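Local coordinates for protein histidine acid phosphatase (Hafnia alvei, PDB 4ARU) that belongs to branch 2 of the histidine phosphatase superfamily and folds as a single chain of mixed helices and strands, at residues S136-V146 / L199-V208; P125-C135 / S405-P413. All blocks are in the same frame, centred on the assembly; numbering follows the deposited sequence.

Interaction 1 of 2, residues S136-V146 / L199-V208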
loop_
_atom_site.group_PDB
_atom_site.type_symbol
_atom_site.label_atom_id
_atom_site.label_comp_id
_atom_site.label_asym_id
_atom_site.label_seq_id
_atom_site.Cartn_x
_atom_site.Cartn_y
_atom_site.Cartn_z
ATOM N N SER A 136 -9.918 -10.903 -16.515
ATOM C CA SER A 136 -11.012 -11.135 -15.587
ATOM C C SER A 136 -10.698 -12.340 -14.719
ATOM O O SER A 136 -9.932 -13.198 -15.132
ATOM C CB SER A 136 -12.302 -11.399 -16.331
ATOM O OG SER A 136 -13.358 -11.366 -15.381
ATOM N N MET A 137 -11.312 -12.399 -13.554
ATOM C CA MET A 137 -11.147 -13.538 -12.655
ATOM C C MET A 137 -12.363 -14.440 -12.775
ATOM O O MET A 137 -13.434 -14.014 -13.224
ATOM C CB MET A 137 -11.025 -13.040 -11.241
ATOM C CG MET A 137 -9.722 -12.252 -11.017
ATOM S SD MET A 137 -9.450 -11.872 -9.300
ATOM C CE MET A 137 -10.686 -10.648 -8.981
ATOM N N ASP A 138 -12.143 -15.708 -12.461
ATOM C CA ASP A 138 -13.213 -16.710 -12.458
ATOM C C ASP A 138 -13.762 -16.759 -11.033
ATOM O O ASP A 138 -13.020 -16.965 -10.085
ATOM C CB ASP A 138 -12.668 -18.064 -12.908
ATOM C CG ASP A 138 -13.681 -19.173 -12.764
ATOM O OD1 ASP A 138 -13.863 -19.655 -11.633
ATOM O OD2 ASP A 138 -14.295 -19.554 -13.791
ATOM N N LYS A 139 -15.073 -16.538 -10.900
ATOM C CA LYS A 139 -15.732 -16.392 -9.605
ATOM C C LYS A 139 -15.509 -17.619 -8.715
ATOM O O LYS A 139 -15.212 -17.490 -7.534
ATOM C CB LYS A 139 -17.237 -16.171 -9.785
ATOM C CG LYS A 139 -17.643 -14.902 -10.525
ATOM C CD LYS A 139 -19.166 -14.738 -10.477
ATOM C CE LYS A 139 -19.628 -14.661 -9.008
ATOM N NZ LYS A 139 -20.871 -13.862 -8.714
ATOM N N SER A 140 -15.657 -18.824 -9.288
ATOM C CA SER A 140 -15.447 -20.011 -8.457
ATOM C C SER A 140 -13.988 -20.084 -7.951
ATOM O O SER A 140 -13.717 -20.476 -6.787
ATOM C CB SER A 140 -15.832 -21.288 -9.193
ATOM O OG SER A 140 -14.915 -21.566 -10.231
ATOM N N GLN A 141 -13.045 -19.688 -8.803
ATOM C CA GLN A 141 -11.658 -19.696 -8.407
ATOM C C GLN A 141 -11.345 -18.663 -7.315
ATOM O O GLN A 141 -10.544 -18.907 -6.442
ATOM C CB GLN A 141 -10.742 -19.580 -9.629
ATOM C CG GLN A 141 -10.850 -20.768 -10.551
ATOM C CD GLN A 141 -9.840 -20.708 -11.685
ATOM O OE1 GLN A 141 -8.641 -20.480 -11.476
ATOM N NE2 GLN A 141 -10.308 -20.943 -12.879
ATOM N N VAL A 142 -11.973 -17.491 -7.377
ATOM C CA VAL A 142 -11.833 -16.518 -6.323
ATOM C C VAL A 142 -12.277 -17.090 -4.984
ATOM O O VAL A 142 -11.590 -16.974 -3.983
ATOM C CB VAL A 142 -12.614 -15.199 -6.624
ATOM C CG1 VAL A 142 -12.506 -14.255 -5.456
ATOM C CG2 VAL A 142 -12.084 -14.598 -7.945
ATOM N N HIS A 143 -13.475 -17.651 -4.968
ATOM C CA HIS A 143 -14.007 -18.191 -3.701
ATOM C C HIS A 143 -13.020 -19.260 -3.129
ATOM O O HIS A 143 -12.676 -19.227 -1.947
ATOM C CB HIS A 143 -15.364 -18.854 -3.966
ATOM C CG HIS A 143 -16.511 -17.897 -4.120
ATOM N ND1 HIS A 143 -17.001 -17.163 -3.061
ATOM C CD2 HIS A 143 -17.248 -17.535 -5.199
ATOM C CE1 HIS A 143 -18.034 -16.439 -3.469
ATOM N NE2 HIS A 143 -18.188 -16.622 -4.766
ATOM N N ALA A 144 -12.528 -20.146 -3.995
ATOM C CA ALA A 144 -11.632 -21.208 -3.545
ATOM C C ALA A 144 -10.303 -20.653 -3.106
ATOM O O ALA A 144 -9.758 -21.082 -2.088
ATOM C CB ALA A 144 -11.441 -22.243 -4.632
ATOM N N ALA A 145 -9.784 -19.652 -3.813
ATOM C CA ALA A 145 -8.483 -19.090 -3.466
ATOM C C ALA A 145 -8.523 -18.344 -2.130
ATOM O O ALA A 145 -7.595 -18.418 -1.324
ATOM C CB ALA A 145 -8.001 -18.170 -4.593
ATOM N N VAL A 146 -9.597 -17.601 -1.865
ATOM C CA VAL A 146 -9.737 -16.879 -0.622
ATOM C C VAL A 146 -9.865 -17.875 0.543
ATOM O O VAL A 146 -9.244 -17.679 1.599
ATOM C CB VAL A 146 -10.900 -15.879 -0.688
ATOM C CG1 VAL A 146 -11.183 -15.284 0.683
ATOM C CG2 VAL A 146 -10.586 -14.766 -1.690
ATOM N N LEU A 199 -17.968 -13.908 1.496
ATOM C CA LEU A 199 -17.343 -13.344 0.339
ATOM C C LEU A 199 -18.439 -13.081 -0.714
ATOM O O LEU A 199 -19.177 -13.973 -1.097
ATOM C CB LEU A 199 -16.280 -14.324 -0.197
ATOM C CG LEU A 199 -15.401 -13.873 -1.346
ATOM C CD1 LEU A 199 -14.603 -12.692 -0.922
ATOM C CD2 LEU A 199 -14.471 -14.972 -1.822
ATOM N N ALA A 200 -18.543 -11.824 -1.167
ATOM C CA ALA A 200 -19.530 -11.398 -2.136
ATOM C C ALA A 200 -18.855 -11.007 -3.432
ATOM O O ALA A 200 -17.874 -10.286 -3.401
ATOM C CB ALA A 200 -20.318 -10.223 -1.571
ATOM N N ILE A 201 -19.336 -11.526 -4.555
ATOM C CA ILE A 201 -18.778 -11.209 -5.862
ATOM C C ILE A 201 -19.895 -10.832 -6.815
ATOM O O ILE A 201 -20.965 -11.431 -6.783
ATOM C CB ILE A 201 -17.985 -12.404 -6.434
ATOM C CG1 ILE A 201 -17.033 -12.949 -5.378
ATOM C CG2 ILE A 201 -17.278 -11.983 -7.713
ATOM C CD1 ILE A 201 -16.154 -14.088 -5.880
ATOM N N ASN A 202 -19.642 -9.863 -7.688
ATOM C CA ASN A 202 -20.621 -9.502 -8.725
ATOM C C ASN A 202 -20.646 -10.537 -9.847
ATOM O O ASN A 202 -19.910 -11.520 -9.829
ATOM C CB ASN A 202 -20.367 -8.100 -9.248
ATOM C CG ASN A 202 -19.150 -8.018 -10.156
ATOM O OD1 ASN A 202 -18.274 -8.874 -10.120
ATOM N ND2 ASN A 202 -19.102 -6.974 -10.974
ATOM N N ASP A 203 -21.538 -10.353 -10.805
ATOM C CA ASP A 203 -21.758 -11.404 -11.801
ATOM C C ASP A 203 -20.517 -11.652 -12.674
ATOM O O ASP A 203 -20.199 -12.801 -12.979
ATOM C CB ASP A 203 -23.001 -11.110 -12.656
ATOM C CG ASP A 203 -22.929 -9.758 -13.373
ATOM O OD1 ASP A 203 -22.199 -8.845 -12.889
ATOM O OD2 ASP A 203 -23.604 -9.625 -14.433
ATOM N N ASP A 204 -19.811 -10.580 -13.028
ATOM C CA ASP A 204 -18.648 -10.660 -13.926
ATOM C C ASP A 204 -17.418 -11.250 -13.207
ATOM O O ASP A 204 -16.530 -11.832 -13.847
ATOM C CB ASP A 204 -18.297 -9.265 -14.480
ATOM C CG ASP A 204 -19.484 -8.565 -15.175
ATOM O OD1 ASP A 204 -20.310 -9.248 -15.825
ATOM O OD2 ASP A 204 -19.583 -7.314 -15.082
ATOM N N GLY A 205 -17.367 -11.096 -11.883
ATOM C CA GLY A 205 -16.228 -11.558 -11.092
ATOM C C GLY A 205 -15.179 -10.474 -10.911
ATOM O O GLY A 205 -14.112 -10.739 -10.339
ATOM N N ASN A 206 -15.502 -9.253 -11.347
ATOM C CA ASN A 206 -14.552 -8.144 -11.316
ATOM C C ASN A 206 -14.765 -7.194 -10.119
ATOM O O ASN A 206 -14.044 -6.207 -9.975
ATOM C CB ASN A 206 -14.547 -7.426 -12.684
ATOM C CG ASN A 206 -14.146 -8.357 -13.832
ATOM O OD1 ASN A 206 -14.398 -8.058 -15.002
ATOM N ND2 ASN A 206 -13.527 -9.504 -13.500
ATOM N N LYS A 207 -15.735 -7.513 -9.257
ATOM C CA LYS A 207 -15.945 -6.778 -8.012
ATOM C C LYS A 207 -16.142 -7.782 -6.871
ATOM O O LYS A 207 -17.076 -8.566 -6.885
ATOM C CB LYS A 207 -17.139 -5.811 -8.110
ATOM C CG LYS A 207 -16.849 -4.542 -8.918
ATOM C CD LYS A 207 -15.659 -3.779 -8.324
ATOM C CE LYS A 207 -15.141 -2.653 -9.236
ATOM N NZ LYS A 207 -13.793 -2.154 -8.814
ATOM N N VAL A 208 -15.248 -7.731 -5.894
ATOM C CA VAL A 208 -15.184 -8.721 -4.813
ATOM C C VAL A 208 -15.118 -7.999 -3.492
ATOM O O VAL A 208 -14.427 -6.980 -3.347
ATOM C CB VAL A 208 -13.925 -9.619 -5.031
ATOM C CG1 VAL A 208 -13.752 -10.645 -3.941
ATOM C CG2 VAL A 208 -13.938 -10.302 -6.391
#
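Ile201 lays its CD1 methyl over one face of the His143 imidazole, 3.7 Å from the ring centroid and 24° off the ring normal, a CH-pi contact displaced toward the rim. The ring edge faces the strand backbone, where Leu199 O lies in the ring plane, 3.6 Å from His143 CE1. From the preceding helix residue, Val142 CG1 meets the same methyl, Ile201 CD1, at 3.7 Å. Val146 and Leu199 approach tip to tip, with Val146 CB 3.9 Å from Leu199 CD2.

Beyond this apolar row Lys139, in one of two conformers, bends at chi3 (59°) and passes Ile201 in the opposite sense. Its NZ donates to Asn202 O (2.8 Å) and to Ile201 O (3.1 Å), both from above the carbonyl plane. The partner surface is a beta hairpin: strands 198-201 and 208-211 pair antiparallel, and the connecting loop is organised by Asn202, whose OD1 accepts from Gly205 N, an Asx motif, and from Lys207 N on the opposite face of the amide. Within the same loop Asn206, also one of two conformers, sends ND2 to Ser136 OG at 2.7 Å along a fairly straight N-H line (160°), close to its own amide plane.

Gly205 fits against Lys139, with its CA 3.7 Å from Lys139 CG, while the Met137 CE methyl sits near Gly205 O, a buried oxygen without a polar partner. In the next shell Asp138, in the conformer given, N-caps the helix, its OD1 accepting from Gln141 N and Ser140 OG, and its backbone N bonds Tyr265 OH. Met260 backs Leu199 and Val208.

Interaction 2 of 2, residues P125-C135 / S405-P413; sequences PLFHPVKAGIC and SVEPACQLP
Cys135 and Cys410 are joined covalently, SG to SG 2.1 Å, with a chi3 of 100° that sets the two CB-SG bonds roughly perpendicular. Cys135 places its sulfur between its own backbone N and carbonyl carbon (chi1 64°), while Cys410 keeps its SG beside the backbone N. Next to the bridge the two segments run close: Cys135 CB lies 3.4 Å from Ala409 O.

The larger apolar part is built by Ile134 and Leu412, whose side chains cross at a slant, Ile134 CG1 turned to Leu412 CD2. Each branch of Ile134 has its own neighbour: CG2 rests on backbone oxygens, 3.6 Å from Gln411 O, whereas CD1 meets the ring of Pro413, 3.8 Å from its CD. Leu412 in turn pushes CD2 against Pro125, crossing it at about a right angle with CD2 3.8 Å from Pro125 CB. Packing slackens at two margins. Toward the buried side Leu126 CD1 only grazes Leu412 CD1, 4.5 Å away; toward solvent Ala409 and Pro413 are exposed, and Ala409 CB stays 4.5 Å from Cys135 CB.

Cohesion across the two segments is thus covalent and apolar, and the buried Cys410 O has no polar partner. The tail is shaped locally instead, as Glu407 OE2 accepts from Ala409 N at 3.0 Å with a 165° N-H angle, holding the short 3-10 turn 408-410. Helix 264-282 supplies outside support, through Thr272 to Glu407 N and Gln276 to Gln411 NE2. The arrangement is that of a disulfide-tethered C-terminal tail, laid against a loop that leads from strand 115-116 toward helix 139-150.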
loop_
_atom_site.group_PDB
_atom_site.type_symbol
_atom_site.label_atom_id
_atom_site.label_comp_id
_atom_site.label_asym_id
_atom_site.label_seq_id
_atom_site.Cartn_x
_atom_site.Cartn_y
_atom_site.Cartn_z
ATOM N N PRO A 125 -5.072 0.979 -16.285
ATOM C CA PRO A 125 -4.858 -0.471 -16.190
ATOM C C PRO A 125 -3.573 -0.898 -15.520
ATOM O O PRO A 125 -3.417 -2.075 -15.126
ATOM C CB PRO A 125 -4.853 -0.904 -17.627
ATOM C CG PRO A 125 -4.234 0.262 -18.332
ATOM C CD PRO A 125 -4.955 1.417 -17.683
ATOM N N LEU A 126 -2.635 0.028 -15.305
ATOM C CA LEU A 126 -1.458 -0.314 -14.532
ATOM C C LEU A 126 -1.817 -0.574 -13.078
ATOM O O LEU A 126 -1.237 -1.476 -12.454
ATOM C CB LEU A 126 -0.438 0.818 -14.545
ATOM C CG LEU A 126 0.869 0.564 -13.819
ATOM C CD1 LEU A 126 1.680 -0.574 -14.423
ATOM C CD2 LEU A 126 1.687 1.830 -13.839
ATOM N N PHE A 127 -2.777 0.173 -12.554
ATOM C CA PHE A 127 -3.189 0.065 -11.168
ATOM C C PHE A 127 -4.393 -0.857 -10.973
ATOM O O PHE A 127 -4.486 -1.485 -9.882
ATOM C CB PHE A 127 -3.537 1.427 -10.571
ATOM C CG PHE A 127 -2.329 2.357 -10.484
ATOM C CD1 PHE A 127 -1.456 2.288 -9.416
ATOM C CD2 PHE A 127 -2.070 3.289 -11.481
ATOM C CE1 PHE A 127 -0.347 3.078 -9.358
ATOM C CE2 PHE A 127 -0.971 4.127 -11.421
ATOM C CZ PHE A 127 -0.118 4.029 -10.334
ATOM N N HIS A 128 -5.293 -0.883 -11.949
ATOM C CA HIS A 128 -6.564 -1.586 -11.858
ATOM C C HIS A 128 -6.881 -2.305 -13.171
ATOM O O HIS A 128 -7.826 -1.947 -13.920
ATOM C CB HIS A 128 -7.694 -0.642 -11.472
ATOM C CG HIS A 128 -7.517 -0.041 -10.130
ATOM N ND1 HIS A 128 -7.047 1.247 -9.945
ATOM C CD2 HIS A 128 -7.663 -0.563 -8.894
ATOM C CE1 HIS A 128 -6.983 1.507 -8.658
ATOM N NE2 HIS A 128 -7.350 0.427 -7.992
ATOM N N PRO A 129 -6.076 -3.351 -13.494
ATOM C CA PRO A 129 -6.249 -4.035 -14.765
ATOM C C PRO A 129 -7.601 -4.748 -14.889
ATOM O O PRO A 129 -8.173 -4.854 -15.980
ATOM C CB PRO A 129 -5.098 -5.045 -14.803
ATOM C CG PRO A 129 -4.625 -5.146 -13.415
ATOM C CD PRO A 129 -4.888 -3.848 -12.752
ATOM N N VAL A 130 -8.105 -5.249 -13.772
ATOM C CA VAL A 130 -9.392 -5.945 -13.805
ATOM C C VAL A 130 -10.538 -4.937 -14.085
ATOM O O VAL A 130 -11.371 -5.124 -15.005
ATOM C CB VAL A 130 -9.610 -6.730 -12.493
ATOM C CG1 VAL A 130 -11.016 -7.291 -12.412
ATOM C CG2 VAL A 130 -8.604 -7.874 -12.416
ATOM N N LYS A 131 -10.568 -3.838 -13.345
ATOM C CA LYS A 131 -11.598 -2.814 -13.597
ATOM C C LYS A 131 -11.452 -2.218 -15.004
ATOM O O LYS A 131 -12.440 -1.935 -15.673
ATOM C CB LYS A 131 -11.482 -1.738 -12.519
ATOM C CG LYS A 131 -12.397 -0.547 -12.690
ATOM C CD LYS A 131 -12.497 0.268 -11.387
ATOM C CE LYS A 131 -11.180 0.918 -10.977
ATOM N NZ LYS A 131 -11.310 1.946 -9.900
ATOM N N ALA A 132 -10.213 -2.076 -15.483
ATOM C CA ALA A 132 -9.925 -1.571 -16.840
ATOM C C ALA A 132 -10.287 -2.534 -17.983
ATOM O O ALA A 132 -10.235 -2.190 -19.166
ATOM C CB ALA A 132 -8.460 -1.168 -16.943
ATOM N N GLY A 133 -10.548 -3.789 -17.625
ATOM C CA GLY A 133 -10.945 -4.796 -18.611
ATOM C C GLY A 133 -9.825 -5.564 -19.289
ATOM O O GLY A 133 -10.070 -6.224 -20.319
ATOM N N ILE A 134 -8.620 -5.539 -18.700
ATOM C CA ILE A 134 -7.470 -6.217 -19.293
ATOM C C ILE A 134 -7.640 -7.730 -19.154
ATOM O O ILE A 134 -7.370 -8.500 -20.086
ATOM C CB ILE A 134 -6.150 -5.791 -18.628
ATOM C CG1 ILE A 134 -5.889 -4.263 -18.751
ATOM C CG2 ILE A 134 -4.941 -6.580 -19.137
ATOM C CD1 ILE A 134 -5.736 -3.727 -20.177
ATOM N N CYS A 135 -8.121 -8.136 -17.985
ATOM C CA CYS A 135 -8.325 -9.533 -17.704
ATOM C C CYS A 135 -9.425 -9.684 -16.665
ATOM O O CYS A 135 -9.807 -8.730 -15.980
ATOM C CB CYS A 135 -7.031 -10.165 -17.211
ATOM S SG CYS A 135 -6.398 -9.526 -15.649
ATOM N N SER A 405 5.329 -15.620 -11.456
ATOM C CA SER A 405 4.220 -15.122 -10.637
ATOM C C SER A 405 3.156 -14.331 -11.420
ATOM O O SER A 405 2.001 -14.360 -11.050
ATOM C CB SER A 405 4.692 -14.269 -9.465
ATOM O OG SER A 405 5.158 -13.036 -9.889
ATOM N N VAL A 406 3.544 -13.760 -12.544
ATOM C CA VAL A 406 2.599 -12.987 -13.335
ATOM C C VAL A 406 1.554 -13.878 -13.957
ATOM O O VAL A 406 1.756 -15.089 -14.192
ATOM C CB VAL A 406 3.300 -12.121 -14.405
ATOM C CG1 VAL A 406 4.124 -11.017 -13.732
ATOM C CG2 VAL A 406 4.080 -12.981 -15.363
ATOM N N GLU A 407 0.412 -13.259 -14.232
ATOM C CA GLU A 407 -0.637 -13.873 -15.028
ATOM C C GLU A 407 -0.541 -13.356 -16.467
ATOM O O GLU A 407 -0.765 -12.184 -16.697
ATOM C CB GLU A 407 -1.993 -13.535 -14.461
ATOM C CG GLU A 407 -3.217 -13.971 -15.258
ATOM C CD GLU A 407 -3.117 -15.386 -15.793
ATOM O OE1 GLU A 407 -2.978 -16.307 -14.911
ATOM O OE2 GLU A 407 -3.158 -15.625 -17.053
ATOM N N PRO A 408 -0.176 -14.207 -17.411
ATOM C CA PRO A 408 -0.004 -13.687 -18.764
ATOM C C PRO A 408 -1.224 -12.976 -19.350
ATOM O O PRO A 408 -1.060 -12.032 -20.126
ATOM C CB PRO A 408 0.300 -14.924 -19.571
ATOM C CG PRO A 408 0.947 -15.856 -18.603
ATOM C CD PRO A 408 0.221 -15.622 -17.325
ATOM N N ALA A 409 -2.438 -13.421 -19.022
ATOM C CA ALA A 409 -3.649 -12.761 -19.531
ATOM C C ALA A 409 -3.814 -11.334 -19.030
ATOM O O ALA A 409 -4.606 -10.578 -19.615
ATOM C CB ALA A 409 -4.888 -13.582 -19.183
ATOM N N CYS A 410 -3.079 -10.959 -17.973
ATOM C CA CYS A 410 -3.218 -9.668 -17.351
ATOM C C CYS A 410 -2.077 -8.724 -17.668
ATOM O O CYS A 410 -2.017 -7.653 -17.078
ATOM C CB CYS A 410 -3.292 -9.893 -15.845
ATOM S SG CYS A 410 -4.772 -10.812 -15.335
ATOM N N GLN A 411 -1.194 -9.129 -18.585
ATOM C CA GLN A 411 -0.156 -8.240 -19.099
ATOM C C GLN A 411 -0.780 -7.131 -19.945
ATOM O O GLN A 411 -1.781 -7.348 -20.625
ATOM C CB GLN A 411 0.886 -9.015 -19.897
ATOM C CG GLN A 411 1.653 -10.025 -19.067
ATOM C CD GLN A 411 2.804 -9.442 -18.235
ATOM O OE1 GLN A 411 2.972 -8.207 -18.048
ATOM N NE2 GLN A 411 3.583 -10.335 -17.669
ATOM N N LEU A 412 -0.211 -5.929 -19.844
ATOM C CA LEU A 412 -0.732 -4.820 -20.645
ATOM C C LEU A 412 -0.468 -5.070 -22.119
ATOM O O LEU A 412 0.650 -5.412 -22.492
ATOM C CB LEU A 412 -0.151 -3.498 -20.171
ATOM C CG LEU A 412 -0.477 -3.090 -18.741
ATOM C CD1 LEU A 412 0.078 -1.709 -18.444
ATOM C CD2 LEU A 412 -1.972 -3.174 -18.414
ATOM N N PRO A 413 -1.523 -4.966 -22.952
ATOM C CA PRO A 413 -1.449 -5.292 -24.362
ATOM C C PRO A 413 -0.486 -4.408 -25.115
ATOM O O PRO A 413 -0.422 -3.218 -24.832
ATOM C CB PRO A 413 -2.869 -4.986 -24.872
ATOM C CG PRO A 413 -3.740 -5.084 -23.697
ATOM C CD PRO A 413 -2.899 -4.614 -22.538
ATOM O OXT PRO A 413 0.180 -4.906 -26.033
#

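From the N terminus the chain first reaches 125-135, half of interaction 2, and runs without a break into 136-146, half of interaction 1. Interaction 1 closes first, when the hairpin segment 199-208 returns after 52 intervening residues. Interaction 2 waits until 405-413, with 269 residues lying between it and Cys135, so the smaller loop is nested inside the larger and the two do not cross. Their centres lie 16 Å apart, and they touch by packing, with Asn206 ND2 3.5 Å from Val130 CG1. Helix 264-282 borders both: its His269 meets Met137 and Cys410. Together the contacts join the hairpin, helix 139-150 and the C-terminal tail.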